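Local coordinates for uncharacterized protein (Pyrococcus furiosus, PDB 3WL4), which is of undetermined function but belongs to the GlcNAc-PI de-N-acetylase family and so probably removes an acetyl group from an N-acetylated sugar in a metal-dependent reaction, at residues A[38-43]-A[148-153]; A[64-69]-A[104-109]; A[138-143]-A[187-192]. One frame throughout, in Å; residues are numbered along the deposited sequence.

Contact 1. Residues A[38-43]-A[148-153]; sequences EPHPDD and HPDHRR. With CD (cadmium ion), chain C; TAM (tris(hydroxyethyl)aminomethane), chain K.
P39 and H151 bring the backbones to within 5.7 Å, CA to CA, where the loop that leaves strand 33-38, closed by a type II turn from H40 to D43, meets the first turn of helix 149-164. Three side chains converge on a cadmium ion: H40 through ND1 at 2.3 Å, H151 through NE2, also at 2.3 Å, and D43 through both carboxylate oxygens, OD2 lying closer than OD1. Tris(hydroxyethyl)aminomethane completes the shell with its N and O4. The two imidazoles meet rim to rim, ND1 of H40 lying in the plane of the H151 ring at its edge, while the carboxylate of D43 stands almost square to that ring, 85° between planes. The ligands have further contacts. The far nitrogen of H40, NE2, donates to OD2 of the second-shell residue D150 at 2.8 Å, meeting the anti lone pair of that oxygen at an N-H...O angle of 146°; this bond fixes the rotation of the imidazole with ND1 turned to the metal and would probably make H40 a somewhat more electron-rich ligand. OD2 of D150 also accepts from the backbone of T112. OD2 of D43 takes the N-H of H40 at 2.8 Å, and P39 lays CG over one face of H151 in a CH-pi contact, 3.7 Å from CG to the ring centroid. H148 packs obliquely against H40. Two histidines and an aspartate, with the HPDD and HPDH sequences supplying them, are the metal site of the GlcNAc-PI de-N-acetylase family, here occupied by cadmium.

Contact 2. Residues A[64-69]-A[104-109]; sequences YICMTD and IYWLNY. With HE2 (hexan-1-ol), chain O.
C66 turns SG anti to its own nitrogen (chi1 -170°) and W106 holds its indole anti to the carbonyl carbon (chi1 -64°), which brings the sulfur beside the six-membered ring, with SG of C66 3.7 Å from CZ3 of W106 and approaching obliquely. I104 lays CG2 over one face of the same indole and sets CG1 alongside CD2 of Y64. On the other side of the sheet CG2 of I65 reaches CG of L107 at 3.9 Å, and the doubly bent selenomethionine M67 brings CE to 3.6 Å from CD1 of L107. The strands run parallel, 18° apart, on straight bonds from Y105 N to Y64 O, from C66 N to Y105 O (2.8 Å) and from L107 N to C66 O. Beyond C66 a beta bulge shifts the pairing so that T68 faces Y109, and the remaining backbone bonds are weak. A water fills in there, giving hydrogens to C66 O and, weakly, T68 O, and accepting from N108 N at 2.8 Å. The two strands belong to a beta-alpha-beta unit with helix 81-99, whose R89 makes a cation-pi contact with W106; helix 118-131 covers I65, M67 and Y105, and strand 33-38 flanks 61-68 on its other edge.

Contact 3. Residues A[138-143]-A[187-192]; sequences APDPWL and IALYYT. With TAM (tris(hydroxyethyl)aminomethane), chain K.
D140 and T192 make the side-chain bond of this contact: OG1 of T192 donates to OD2 of D140 at 2.7 Å, arriving on the anti lone pair. The other carboxylate oxygen of D140, OD1, accepts from the N-H of W142 at 2.9 Å, met from above the carboxylate plane, which makes an Asx turn. The carboxylate is thus gripped at both oxygens, and its extended setting (chi1 180°) carries it across to the threonine. Nearby, L189 packs its CB against CB of D140 at 3.9 Å, and its CD1 touches the edge of the W142 indole at CZ3. The ring of Y190 lies against the backbone of A138 and P139, with P139 N over one face, while CB of P139 meets CD2 of Y191 at the edge of that ring. Behind these side chains are two strand ends paired in parallel. A138 N donates to A188 O, Y190 N to A138 O at 2.9 Å, and D140 N to Y190 O at 2.8 Å. Past the strands, a water donates to both D140 O and Y191 O, bridging the diverging loops. Further out, Y190 OH is hydrogen-bonded to I37 O, T192 OG1 also accepts from K194 N, and W142 meets F156 of helix 149-164 edge to face. Y191 OH bonds to OD1 of the metal ligand D43. With both oxygens of D140 bonded within a buried contact, its carboxylate is probably ionised, and the D140-T192 bond probably helps hold the loop that carries Y191, whose OH reaches the metal ligand D43 as a second-shell group.

From the N terminus, strand 33-38 leads into the 38-43 loop, which contact 1 joins to the start of helix 149-164, closing a loop of 104 intervening residues. Contact 2 falls wholly within that span, a short closure of one beta-alpha-beta unit at one edge of the five-stranded parallel sheet. Contact 3 crosses contact 1: its 138-143 segment precedes residues 148-153, but its partner, on the opposite edge strand 186-190, follows them. The central metal loop touches both neighbours, through P39 O to T68 OG1 on one side and H151 against Y191 on the other, whereas contacts 2 and 3 do not touch, about 7 Å apart at their nearest atoms.

Contact 1. Residues A[38-43]-A[148-153]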
loop_
_atom_site.group_PDB
_atom_site.type_symbol
_atom_site.label_atom_id
_atom_site.label_comp_id
_atom_site.label_asym_id
_atom_site.label_seq_id
_atom_site.Cartn_x
_atom_site.Cartn_y
_atom_site.Cartn_z
ATOM N N GLU A 38 10.082 -1.478 -22.567
ATOM C CA GLU A 38 11.346 -1.031 -21.969
ATOM C C GLU A 38 11.054 -0.371 -20.648
ATOM O O GLU A 38 10.126 0.429 -20.508
ATOM C CB GLU A 38 12.101 0.018 -22.818
ATOM C CG GLU A 38 11.223 1.182 -23.384
ATOM C CD GLU A 38 12.021 2.104 -24.314
ATOM O OE1 GLU A 38 13.154 1.821 -24.593
ATOM O OE2 GLU A 38 11.469 3.199 -24.607
ATOM N N PRO A 39 11.926 -0.601 -19.648
ATOM C CA PRO A 39 11.733 0.099 -18.345
ATOM C C PRO A 39 11.919 1.588 -18.416
ATOM O O PRO A 39 11.135 2.343 -17.852
ATOM C CB PRO A 39 12.829 -0.552 -17.449
ATOM C CG PRO A 39 13.059 -1.981 -18.046
ATOM C CD PRO A 39 12.882 -1.745 -19.628
ATOM N N HIS A 40 13.009 2.014 -19.171
ATOM C CA HIS A 40 13.287 3.438 -19.302
ATOM C C HIS A 40 13.509 3.758 -20.807
ATOM O O HIS A 40 13.772 2.870 -21.601
ATOM C CB HIS A 40 14.681 3.667 -18.607
ATOM C CG HIS A 40 14.689 3.244 -17.167
ATOM N ND1 HIS A 40 15.519 2.230 -16.739
ATOM C CD2 HIS A 40 13.989 3.696 -16.085
ATOM C CE1 HIS A 40 15.292 2.001 -15.463
ATOM N NE2 HIS A 40 14.424 2.919 -15.020
ATOM N N PRO A 41 13.496 5.076 -21.102
ATOM C CA PRO A 41 13.807 5.447 -22.495
ATOM C C PRO A 41 15.327 5.055 -22.723
ATOM O O PRO A 41 16.202 5.412 -21.928
ATOM C CB PRO A 41 13.687 6.957 -22.471
ATOM C CG PRO A 41 12.760 7.304 -21.303
ATOM C CD PRO A 41 13.111 6.207 -20.250
ATOM N N ASP A 42 15.477 4.299 -23.749
ATOM C CA ASP A 42 16.779 3.819 -24.275
ATOM C C ASP A 42 16.960 2.340 -24.046
ATOM O O ASP A 42 17.763 1.735 -24.714
ATOM C CB ASP A 42 18.053 4.546 -23.889
ATOM C CG ASP A 42 18.527 4.322 -22.424
ATOM O OD1 ASP A 42 18.220 3.253 -21.810
ATOM O OD2 ASP A 42 19.339 5.193 -21.870
ATOM N N ASP A 43 16.070 1.633 -23.278
ATOM C CA ASP A 43 16.360 0.255 -23.111
ATOM C C ASP A 43 16.091 -0.642 -24.296
ATOM O O ASP A 43 16.758 -1.650 -24.517
ATOM C CB ASP A 43 15.540 -0.371 -21.888
ATOM C CG ASP A 43 16.120 0.057 -20.556
ATOM O OD1 ASP A 43 17.395 -0.173 -20.308
ATOM O OD2 ASP A 43 15.477 0.677 -19.660
ATOM N N HIS A 148 18.161 -3.170 -10.510
ATOM C CA HIS A 148 17.231 -2.033 -10.673
ATOM C C HIS A 148 15.753 -2.587 -10.566
ATOM O O HIS A 148 15.380 -3.384 -11.437
ATOM C CB HIS A 148 17.486 -1.376 -12.071
ATOM C CG HIS A 148 16.878 -0.013 -12.103
ATOM N ND1 HIS A 148 17.529 1.142 -12.473
ATOM C CD2 HIS A 148 15.633 0.382 -11.638
ATOM C CE1 HIS A 148 16.728 2.202 -12.274
ATOM N NE2 HIS A 148 15.572 1.740 -11.727
ATOM N N PRO A 149 15.050 -2.121 -9.544
ATOM C CA PRO A 149 13.629 -2.674 -9.422
ATOM C C PRO A 149 12.837 -2.366 -10.658
ATOM O O PRO A 149 11.910 -3.172 -10.974
ATOM C CB PRO A 149 13.103 -1.950 -8.183
ATOM C CG PRO A 149 13.993 -0.660 -8.034
ATOM C CD PRO A 149 15.384 -1.125 -8.491
ATOM N N ASP A 150 13.078 -1.190 -11.346
ATOM C CA ASP A 150 12.192 -0.969 -12.496
ATOM C C ASP A 150 12.432 -2.053 -13.557
ATOM O O ASP A 150 11.575 -2.365 -14.373
ATOM C CB ASP A 150 12.519 0.406 -13.200
ATOM C CG ASP A 150 12.257 1.596 -12.376
ATOM O OD1 ASP A 150 11.462 1.558 -11.378
ATOM O OD2 ASP A 150 12.704 2.724 -12.759
ATOM N N HIS A 151 13.688 -2.548 -13.685
ATOM C CA HIS A 151 13.929 -3.621 -14.690
ATOM C C HIS A 151 13.294 -4.925 -14.274
ATOM O O HIS A 151 12.642 -5.583 -15.112
ATOM C CB HIS A 151 15.480 -3.828 -14.880
ATOM C CG HIS A 151 16.069 -2.818 -15.823
ATOM N ND1 HIS A 151 16.856 -3.201 -16.888
ATOM C CD2 HIS A 151 15.850 -1.488 -15.909
ATOM C CE1 HIS A 151 17.172 -2.079 -17.594
ATOM N NE2 HIS A 151 16.619 -1.029 -17.009
ATOM N N ARG A 152 13.461 -5.345 -13.014
ATOM C CA ARG A 152 12.909 -6.622 -12.625
ATOM C C ARG A 152 11.341 -6.536 -12.760
ATOM O O ARG A 152 10.698 -7.487 -13.318
ATOM C CB ARG A 152 13.193 -6.906 -11.124
ATOM C CG ARG A 152 14.709 -7.127 -10.868
ATOM C CD ARG A 152 14.940 -7.548 -9.417
ATOM N NE ARG A 152 14.582 -6.496 -8.451
ATOM C CZ ARG A 152 15.398 -5.807 -7.728
ATOM N NH1 ARG A 152 16.754 -5.864 -7.873
ATOM N NH2 ARG A 152 14.913 -4.929 -6.834
ATOM N N ARG A 153 10.803 -5.429 -12.271
ATOM C CA ARG A 153 9.300 -5.321 -12.314
ATOM C C ARG A 153 8.783 -5.299 -13.745
ATOM O O ARG A 153 7.764 -5.877 -14.064
ATOM C CB ARG A 153 8.864 -4.118 -11.570
ATOM C CG ARG A 153 9.099 -4.358 -10.021
ATOM C CD ARG A 153 8.840 -3.079 -9.252
ATOM N NE ARG A 153 8.985 -3.433 -7.828
ATOM C CZ ARG A 153 8.426 -2.689 -6.898
ATOM N NH1 ARG A 153 7.821 -1.501 -7.104
ATOM N NH2 ARG A 153 8.501 -3.190 -5.615
HETATM CD CD CD C . 17.039 0.983 -18.014
HETATM C C TAM K . 19.922 2.390 -18.754
HETATM C C1 TAM K . 20.086 2.916 -17.368
HETATM C C2 TAM K . 20.205 0.986 -19.102
HETATM C C3 TAM K . 20.713 3.202 -19.701
HETATM C C4 TAM K . 20.181 1.725 -16.526
HETATM C C5 TAM K . 19.338 0.238 -18.049
HETATM C C6 TAM K . 20.412 4.609 -19.656
HETATM N N TAM K . 18.344 2.558 -18.999
HETATM O O4 TAM K . 18.653 1.707 -16.284
HETATM O O5 TAM K . 19.374 -0.833 -18.728
HETATM O O6 TAM K . 20.461 5.458 -18.432
#

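Contact 2. Residues A[64-69]-A[104-109]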
loop_
_atom_site.group_PDB
_atom_site.type_symbol
_atom_site.label_atom_id
_atom_site.label_comp_id
_atom_site.label_asym_id
_atom_site.label_seq_id
_atom_site.Cartn_x
_atom_site.Cartn_y
_atom_site.Cartn_z
ATOM N N TYR A 64 6.686 0.553 -29.213
ATOM C CA TYR A 64 7.305 0.501 -27.824
ATOM C C TYR A 64 6.194 0.791 -26.785
ATOM O O TYR A 64 5.250 1.570 -27.012
ATOM C CB TYR A 64 8.265 1.620 -27.639
ATOM C CG TYR A 64 9.586 1.480 -28.393
ATOM C CD1 TYR A 64 9.861 0.379 -29.183
ATOM C CD2 TYR A 64 10.484 2.524 -28.198
ATOM C CE1 TYR A 64 11.181 0.310 -29.848
ATOM C CE2 TYR A 64 11.783 2.441 -28.791
ATOM C CZ TYR A 64 12.029 1.355 -29.553
ATOM O OH TYR A 64 13.293 1.299 -30.175
ATOM N N ILE A 65 6.393 0.127 -25.616
ATOM C CA ILE A 65 5.758 0.637 -24.367
ATOM C C ILE A 65 6.919 1.032 -23.450
ATOM O O ILE A 65 7.768 0.106 -23.223
ATOM C CB ILE A 65 4.890 -0.445 -23.684
ATOM C CG1 ILE A 65 3.701 -0.804 -24.588
ATOM C CG2 ILE A 65 4.312 0.184 -22.372
ATOM C CD1 ILE A 65 2.881 -2.022 -24.009
ATOM N N CYS A 66 6.971 2.260 -22.999
ATOM C CA CYS A 66 8.039 2.683 -22.033
ATOM C C CYS A 66 7.354 2.842 -20.704
ATOM O O CYS A 66 6.458 3.599 -20.555
ATOM C CB CYS A 66 8.668 3.945 -22.572
ATOM S SG CYS A 66 10.160 4.352 -21.622
HETATM N N MSE A 67 7.885 2.075 -19.742
HETATM C CA MSE A 67 7.148 2.051 -18.450
HETATM C C MSE A 67 7.335 3.251 -17.619
HETATM O O MSE A 67 6.393 3.651 -16.940
HETATM C CB MSE A 67 7.796 0.908 -17.608
HETATM C CG MSE A 67 7.813 -0.491 -18.251
HETATM SE SE MSE A 67 6.030 -1.161 -18.747
HETATM C CE MSE A 67 5.269 -1.399 -17.005
ATOM N N THR A 68 8.519 3.921 -17.700
ATOM C CA THR A 68 8.802 5.065 -16.881
ATOM C C THR A 68 9.301 6.280 -17.705
ATOM O O THR A 68 9.487 6.162 -18.933
ATOM C CB THR A 68 9.817 4.799 -15.760
ATOM O OG1 THR A 68 11.150 4.728 -16.387
ATOM C CG2 THR A 68 9.599 3.525 -14.972
ATOM N N ASP A 69 9.456 7.371 -17.005
ATOM C CA ASP A 69 9.749 8.659 -17.709
ATOM C C ASP A 69 11.241 9.000 -17.710
ATOM O O ASP A 69 11.609 9.969 -18.323
ATOM C CB ASP A 69 8.968 9.757 -17.016
ATOM C CG ASP A 69 9.210 9.837 -15.483
ATOM O OD1 ASP A 69 10.206 9.229 -15.012
ATOM O OD2 ASP A 69 8.350 10.503 -14.822
ATOM N N ILE A 104 5.019 4.973 -29.850
ATOM C CA ILE A 104 5.546 4.735 -28.462
ATOM C C ILE A 104 4.351 5.048 -27.543
ATOM O O ILE A 104 3.788 6.149 -27.566
ATOM C CB ILE A 104 6.702 5.681 -28.132
ATOM C CG1 ILE A 104 7.894 5.388 -29.099
ATOM C CG2 ILE A 104 7.097 5.376 -26.627
ATOM C CD1 ILE A 104 8.935 6.517 -28.975
ATOM N N TYR A 105 4.039 4.097 -26.636
ATOM C CA TYR A 105 3.111 4.397 -25.505
ATOM C C TYR A 105 3.968 4.708 -24.257
ATOM O O TYR A 105 4.830 3.854 -23.903
ATOM C CB TYR A 105 2.296 3.181 -25.186
ATOM C CG TYR A 105 1.213 2.819 -26.215
ATOM C CD1 TYR A 105 -0.105 3.241 -26.015
ATOM C CD2 TYR A 105 1.529 2.004 -27.367
ATOM C CE1 TYR A 105 -1.095 2.904 -26.918
ATOM C CE2 TYR A 105 0.502 1.647 -28.262
ATOM C CZ TYR A 105 -0.760 2.102 -27.965
ATOM O OH TYR A 105 -1.828 1.726 -28.884
ATOM N N TRP A 106 3.674 5.788 -23.664
ATOM C CA TRP A 106 4.393 6.221 -22.456
ATOM C C TRP A 106 3.520 6.001 -21.241
ATOM O O TRP A 106 2.499 6.683 -21.070
ATOM C CB TRP A 106 4.666 7.720 -22.547
ATOM C CG TRP A 106 5.615 8.088 -23.718
ATOM C CD1 TRP A 106 5.201 8.566 -24.949
ATOM C CD2 TRP A 106 7.037 7.976 -23.746
ATOM N NE1 TRP A 106 6.390 8.865 -25.720
ATOM C CE2 TRP A 106 7.463 8.452 -25.001
ATOM C CE3 TRP A 106 7.970 7.567 -22.807
ATOM C CZ2 TRP A 106 8.846 8.535 -25.348
ATOM C CZ3 TRP A 106 9.349 7.604 -23.125
ATOM C CH2 TRP A 106 9.732 8.108 -24.378
ATOM N N LEU A 107 3.892 5.070 -20.389
ATOM C CA LEU A 107 3.039 4.886 -19.160
ATOM C C LEU A 107 3.258 5.950 -18.173
ATOM O O LEU A 107 2.343 6.141 -17.303
ATOM C CB LEU A 107 3.286 3.489 -18.471
ATOM C CG LEU A 107 3.046 2.290 -19.380
ATOM C CD1 LEU A 107 3.048 1.064 -18.459
ATOM C CD2 LEU A 107 1.742 2.354 -20.172
ATOM N N ASN A 108 4.436 6.637 -18.194
ATOM C CA ASN A 108 4.730 7.774 -17.344
ATOM C C ASN A 108 4.831 7.485 -15.866
ATOM O O ASN A 108 4.817 8.444 -15.090
ATOM C CB ASN A 108 3.755 8.968 -17.586
ATOM C CG ASN A 108 3.929 9.606 -19.038
ATOM O OD1 ASN A 108 2.929 9.755 -19.707
ATOM N ND2 ASN A 108 5.033 9.920 -19.322
ATOM N N TYR A 109 5.013 6.233 -15.480
ATOM C CA TYR A 109 5.418 6.070 -14.059
ATOM C C TYR A 109 6.785 6.716 -13.787
ATOM O O TYR A 109 7.624 6.721 -14.696
ATOM C CB TYR A 109 5.392 4.553 -13.627
ATOM C CG TYR A 109 3.947 3.972 -13.676
ATOM C CD1 TYR A 109 3.104 4.236 -12.666
ATOM C CD2 TYR A 109 3.593 3.240 -14.776
ATOM C CE1 TYR A 109 1.821 3.790 -12.703
ATOM C CE2 TYR A 109 2.227 2.728 -14.866
ATOM C CZ TYR A 109 1.432 3.070 -13.845
ATOM O OH TYR A 109 0.075 2.642 -13.918
HETATM C CAA HE2 O . 9.719 8.905 -33.769
HETATM C CAC HE2 O . 8.678 7.879 -32.996
HETATM C CAE HE2 O . 7.364 8.673 -32.697
HETATM C CAG HE2 O . 6.612 8.240 -31.420
HETATM C CAF HE2 O . 5.292 8.979 -31.358
HETATM C CAD HE2 O . 4.497 8.342 -30.262
HETATM O OAB HE2 O . 3.597 7.357 -30.688
HETATM O O HOH W 1 6.758 6.467 -19.804
#

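Contact 3. Residues A[138-143]-A[187-192]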
loop_
_atom_site.group_PDB
_atom_site.type_symbol
_atom_site.label_atom_id
_atom_site.label_comp_id
_atom_site.label_asym_id
_atom_site.label_seq_id
_atom_site.Cartn_x
_atom_site.Cartn_y
_atom_site.Cartn_z
ATOM N N ALA A 138 10.481 -8.151 -23.723
ATOM C CA ALA A 138 10.714 -7.466 -22.399
ATOM C C ALA A 138 12.003 -7.946 -21.765
ATOM O O ALA A 138 12.519 -8.985 -22.168
ATOM C CB ALA A 138 9.505 -7.876 -21.452
ATOM N N PRO A 139 12.500 -7.233 -20.752
ATOM C CA PRO A 139 13.714 -7.749 -20.042
ATOM C C PRO A 139 13.454 -9.053 -19.301
ATOM O O PRO A 139 12.304 -9.296 -18.843
ATOM C CB PRO A 139 14.039 -6.680 -18.966
ATOM C CG PRO A 139 13.361 -5.349 -19.592
ATOM C CD PRO A 139 12.045 -5.924 -20.267
ATOM N N ASP A 140 14.495 -9.893 -19.262
ATOM C CA ASP A 140 14.409 -11.115 -18.489
ATOM C C ASP A 140 14.509 -10.749 -16.972
ATOM O O ASP A 140 15.558 -10.284 -16.488
ATOM C CB ASP A 140 15.616 -11.955 -18.867
ATOM C CG ASP A 140 15.722 -13.270 -18.173
ATOM O OD1 ASP A 140 15.024 -13.501 -17.140
ATOM O OD2 ASP A 140 16.523 -14.175 -18.620
ATOM N N PRO A 141 13.426 -10.930 -16.216
ATOM C CA PRO A 141 13.503 -10.494 -14.788
ATOM C C PRO A 141 14.345 -11.386 -13.929
ATOM O O PRO A 141 14.615 -10.975 -12.783
ATOM C CB PRO A 141 11.966 -10.591 -14.371
ATOM C CG PRO A 141 11.433 -11.798 -15.215
ATOM C CD PRO A 141 12.125 -11.549 -16.636
ATOM N N TRP A 142 14.776 -12.469 -14.452
ATOM C CA TRP A 142 15.680 -13.374 -13.707
ATOM C C TRP A 142 17.155 -13.180 -14.065
ATOM O O TRP A 142 18.010 -13.954 -13.556
ATOM C CB TRP A 142 15.359 -14.831 -13.981
ATOM C CG TRP A 142 13.892 -15.166 -13.535
ATOM C CD1 TRP A 142 13.477 -15.342 -12.260
ATOM C CD2 TRP A 142 12.770 -15.277 -14.412
ATOM N NE1 TRP A 142 12.082 -15.614 -12.261
ATOM C CE2 TRP A 142 11.640 -15.550 -13.564
ATOM C CE3 TRP A 142 12.603 -15.197 -15.797
ATOM C CZ2 TRP A 142 10.350 -15.770 -14.079
ATOM C CZ3 TRP A 142 11.285 -15.385 -16.329
ATOM C CH2 TRP A 142 10.204 -15.648 -15.468
ATOM N N LEU A 143 17.495 -12.037 -14.680
ATOM C CA LEU A 143 18.972 -11.779 -14.946
ATOM C C LEU A 143 19.728 -11.739 -13.653
ATOM O O LEU A 143 19.353 -10.984 -12.728
ATOM C CB LEU A 143 19.007 -10.408 -15.594
ATOM C CG LEU A 143 20.490 -9.980 -15.935
ATOM C CD1 LEU A 143 21.086 -10.943 -17.082
ATOM C CD2 LEU A 143 20.457 -8.524 -16.446
ATOM N N ILE A 187 6.591 -14.666 -26.537
ATOM C CA ILE A 187 7.353 -13.655 -25.700
ATOM C C ILE A 187 8.857 -13.928 -26.010
ATOM O O ILE A 187 9.303 -15.096 -26.164
ATOM C CB ILE A 187 7.100 -13.942 -24.236
ATOM C CG1 ILE A 187 5.700 -13.490 -23.937
ATOM C CG2 ILE A 187 8.135 -13.134 -23.390
ATOM C CD1 ILE A 187 5.372 -14.133 -22.474
ATOM N N ALA A 188 9.614 -12.830 -26.070
ATOM C CA ALA A 188 11.067 -13.045 -26.096
ATOM C C ALA A 188 11.696 -12.086 -25.066
ATOM O O ALA A 188 11.407 -10.868 -25.100
ATOM C CB ALA A 188 11.589 -12.626 -27.549
ATOM N N LEU A 189 12.586 -12.659 -24.248
ATOM C CA LEU A 189 13.191 -11.831 -23.121
ATOM C C LEU A 189 14.551 -11.405 -23.592
ATOM O O LEU A 189 15.411 -12.272 -23.949
ATOM C CB LEU A 189 13.319 -12.686 -21.874
ATOM C CG LEU A 189 11.899 -13.229 -21.451
ATOM C CD1 LEU A 189 12.165 -14.078 -20.180
ATOM C CD2 LEU A 189 10.971 -12.061 -21.118
ATOM N N TYR A 190 14.791 -10.101 -23.525
ATOM C CA TYR A 190 16.178 -9.570 -23.809
ATOM C C TYR A 190 16.864 -9.255 -22.511
ATOM O O TYR A 190 16.312 -9.517 -21.422
ATOM C CB TYR A 190 16.127 -8.382 -24.780
ATOM C CG TYR A 190 15.392 -7.155 -24.347
ATOM C CD1 TYR A 190 13.968 -7.021 -24.528
ATOM C CD2 TYR A 190 16.097 -6.154 -23.672
ATOM C CE1 TYR A 190 13.377 -5.841 -24.159
ATOM C CE2 TYR A 190 15.475 -4.981 -23.267
ATOM C CZ TYR A 190 14.099 -4.814 -23.500
ATOM O OH TYR A 190 13.484 -3.626 -23.138
ATOM N N TYR A 191 18.099 -8.713 -22.534
ATOM C CA TYR A 191 18.851 -8.564 -21.306
ATOM C C TYR A 191 18.952 -9.847 -20.534
ATOM O O TYR A 191 18.629 -9.887 -19.305
ATOM C CB TYR A 191 18.375 -7.383 -20.410
ATOM C CG TYR A 191 18.491 -5.941 -20.867
ATOM C CD1 TYR A 191 19.628 -5.485 -21.558
ATOM C CD2 TYR A 191 17.525 -5.006 -20.473
ATOM C CE1 TYR A 191 19.792 -4.178 -21.840
ATOM C CE2 TYR A 191 17.673 -3.618 -20.811
ATOM C CZ TYR A 191 18.849 -3.258 -21.490
ATOM O OH TYR A 191 19.021 -1.940 -21.672
ATOM N N THR A 192 19.368 -10.916 -21.239
ATOM C CA THR A 192 19.321 -12.263 -20.639
ATOM C C THR A 192 20.658 -12.919 -20.545
ATOM O O THR A 192 21.510 -12.795 -21.480
ATOM C CB THR A 192 18.284 -13.132 -21.412
ATOM O OG1 THR A 192 18.203 -14.401 -20.720
ATOM C CG2 THR A 192 18.744 -13.422 -22.869
HETATM C C TAM K . 19.922 2.390 -18.754
HETATM C C1 TAM K . 20.086 2.916 -17.368
HETATM C C2 TAM K . 20.205 0.986 -19.102
HETATM C C3 TAM K . 20.713 3.202 -19.701
HETATM C C4 TAM K . 20.181 1.725 -16.526
HETATM C C5 TAM K . 19.338 0.238 -18.049
HETATM C C6 TAM K . 20.412 4.609 -19.656
HETATM N N TAM K . 18.344 2.558 -18.999
HETATM O O4 TAM K . 18.653 1.707 -16.284
HETATM O O5 TAM K . 19.374 -0.833 -18.728
HETATM O O6 TAM K . 20.461 5.458 -18.432
HETATM O O HOH W 2 16.913 -8.335 -17.743
#